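Local coordinates for concanavalin A-like lectin protein kinase family protein (Theobroma cacao, PDB 6CTH) that probably transfers phosphate from ATP to protein substrates as the kinase domain of a plant lectin receptor-like kinase, at residues A[129-134]-A[194-199]. Numbering follows the deposited sequence.
Sequences LHEEGD and ASKESD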
loop_
_atom_site.group_PDB
_atom_site.type_symbol
_atom_site.label_atom_id
_atom_site.label_comp_id
_atom_site.label_asym_id
_atom_site.label_seq_id
_atom_site.Cartn_x
_atom_site.Cartn_y
_atom_site.Cartn_z
ATOM N N LEU A 129 3.578 -7.840 -9.777
ATOM C CA LEU A 129 4.576 -8.299 -8.862
ATOM C C LEU A 129 4.630 -9.807 -8.724
ATOM O O LEU A 129 5.717 -10.403 -8.767
ATOM C CB LEU A 129 4.395 -7.638 -7.450
ATOM C CG LEU A 129 4.606 -6.127 -7.332
ATOM C CD1 LEU A 129 4.319 -5.669 -5.912
ATOM C CD2 LEU A 129 5.995 -5.714 -7.787
ATOM N N HIS A 130 3.492 -10.437 -8.547
ATOM C CA HIS A 130 3.463 -11.866 -8.225
ATOM C C HIS A 130 3.700 -12.751 -9.432
ATOM O O HIS A 130 4.259 -13.844 -9.262
ATOM C CB HIS A 130 2.148 -12.273 -7.564
ATOM C CG HIS A 130 2.021 -11.783 -6.148
ATOM N ND1 HIS A 130 0.864 -11.963 -5.393
ATOM C CD2 HIS A 130 2.887 -11.086 -5.383
ATOM C CE1 HIS A 130 1.058 -11.423 -4.200
ATOM N NE2 HIS A 130 2.268 -10.880 -4.155
ATOM N N GLU A 131 3.290 -12.298 -10.613
ATOM C CA GLU A 131 3.166 -13.233 -11.745
ATOM C C GLU A 131 3.815 -12.796 -13.046
ATOM O O GLU A 131 3.902 -13.662 -13.923
ATOM C CB GLU A 131 1.696 -13.463 -12.042
ATOM C CG GLU A 131 0.887 -14.065 -10.894
ATOM C CD GLU A 131 1.435 -15.396 -10.372
ATOM O OE1 GLU A 131 2.106 -16.135 -11.167
ATOM O OE2 GLU A 131 1.220 -15.715 -9.148
ATOM N N GLU A 132 4.148 -11.526 -13.214
ATOM C CA GLU A 132 4.538 -11.031 -14.556
ATOM C C GLU A 132 6.003 -10.794 -14.775
ATOM O O GLU A 132 6.403 -10.615 -15.950
ATOM C CB GLU A 132 3.776 -9.764 -14.888
ATOM C CG GLU A 132 2.268 -9.959 -14.963
ATOM C CD GLU A 132 1.536 -8.700 -15.327
ATOM O OE1 GLU A 132 2.026 -7.922 -16.151
ATOM O OE2 GLU A 132 0.399 -8.546 -14.885
ATOM N N GLY A 133 6.822 -10.834 -13.721
ATOM C CA GLY A 133 8.276 -10.647 -13.837
ATOM C C GLY A 133 9.061 -11.917 -14.016
ATOM O O GLY A 133 8.532 -13.018 -13.789
ATOM N N ASP A 134 10.344 -11.745 -14.311
ATOM C CA ASP A 134 11.306 -12.853 -14.360
ATOM C C ASP A 134 11.316 -13.656 -13.038
ATOM O O ASP A 134 11.374 -14.886 -13.044
ATOM C CB ASP A 134 12.735 -12.335 -14.690
ATOM C CG ASP A 134 12.906 -11.821 -16.139
ATOM O OD1 ASP A 134 12.268 -12.398 -17.048
ATOM O OD2 ASP A 134 13.739 -10.880 -16.335
ATOM N N ALA A 194 6.874 -15.429 4.487
ATOM C CA ALA A 194 6.197 -14.514 3.552
ATOM C C ALA A 194 5.853 -15.262 2.261
ATOM O O ALA A 194 6.585 -16.122 1.846
ATOM C CB ALA A 194 7.049 -13.324 3.226
ATOM N N SER A 195 4.728 -14.922 1.665
ATOM C CA SER A 195 4.244 -15.607 0.450
ATOM C C SER A 195 3.346 -14.697 -0.330
ATOM O O SER A 195 2.962 -13.632 0.133
ATOM C CB SER A 195 3.456 -16.845 0.858
ATOM O OG SER A 195 2.332 -16.458 1.662
ATOM N N LYS A 196 2.940 -15.157 -1.516
ATOM C CA LYS A 196 1.928 -14.419 -2.265
ATOM C C LYS A 196 0.668 -14.226 -1.399
ATOM O O LYS A 196 0.085 -13.164 -1.392
ATOM C CB LYS A 196 1.545 -15.164 -3.558
ATOM C CG LYS A 196 2.689 -15.211 -4.580
ATOM C CD LYS A 196 2.318 -16.065 -5.808
ATOM C CE LYS A 196 3.569 -16.269 -6.664
ATOM N NZ LYS A 196 3.270 -17.279 -7.752
ATOM N N GLU A 197 0.324 -15.258 -0.657
ATOM C CA GLU A 197 -0.881 -15.259 0.200
ATOM C C GLU A 197 -0.771 -14.244 1.374
ATOM O O GLU A 197 -1.781 -13.654 1.787
ATOM C CB GLU A 197 -1.160 -16.665 0.733
ATOM C CG GLU A 197 -1.634 -17.692 -0.299
ATOM C CD GLU A 197 -0.532 -18.120 -1.232
ATOM O OE1 GLU A 197 0.648 -18.111 -0.819
ATOM O OE2 GLU A 197 -0.797 -18.388 -2.438
ATOM N N SER A 198 0.416 -14.051 1.928
ATOM C CA SER A 198 0.596 -12.993 2.924
ATOM C C SER A 198 0.439 -11.567 2.326
ATOM O O SER A 198 -0.141 -10.711 2.961
ATOM C CB SER A 198 1.870 -13.171 3.788
ATOM O OG SER A 198 3.056 -12.914 3.061
ATOM N N ASP A 199 0.888 -11.382 1.089
ATOM C CA ASP A 199 0.680 -10.131 0.381
ATOM C C ASP A 199 -0.821 -9.928 0.116
ATOM O O ASP A 199 -1.331 -8.827 0.248
ATOM C CB ASP A 199 1.434 -10.127 -0.949
ATOM C CG ASP A 199 2.818 -9.515 -0.845
ATOM O OD1 ASP A 199 3.196 -9.045 0.243
ATOM O OD2 ASP A 199 3.528 -9.504 -1.869
#
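H130 binds D199 through a nearly straight bond to the less usual anti lone pair of the carboxylate: NE2 of H130 lies 3.0 Å from OD2 of D199, with an angle of 177° at the hydrogen. Ring and carboxylate are almost coplanar, 5° apart. In the C-lobe of the protein kinase fold, this pair ties helix 112-132 to the start of helix 196-212, and D199 probably corresponds to the conserved helix-F aspartate, whose carboxylate holds the backbone of the HRD motif (H139, R140, D141) of the catalytic loop. The evidence is its other bonds: OD2 also accepts from the backbone N of H139 and OD1 from that of R140, so both carboxylate oxygens are engaged and the group's rotation is restrained. K196 covers one face of the imidazole, its CG 3.9 Å from the ring centroid and over the face, a CH-pi contact. The second helix starts with a capping box: S198 N donates to S195 OG at 3.1 Å, and S195 N to S198 OG. Extended beyond CG, the lysine passes the ring to E131, whose chain bends at chi2; NZ of K196 forms a salt bridge with OE2 of E131 at 2.9 Å, on the syn side but 28° out of the carboxylate plane.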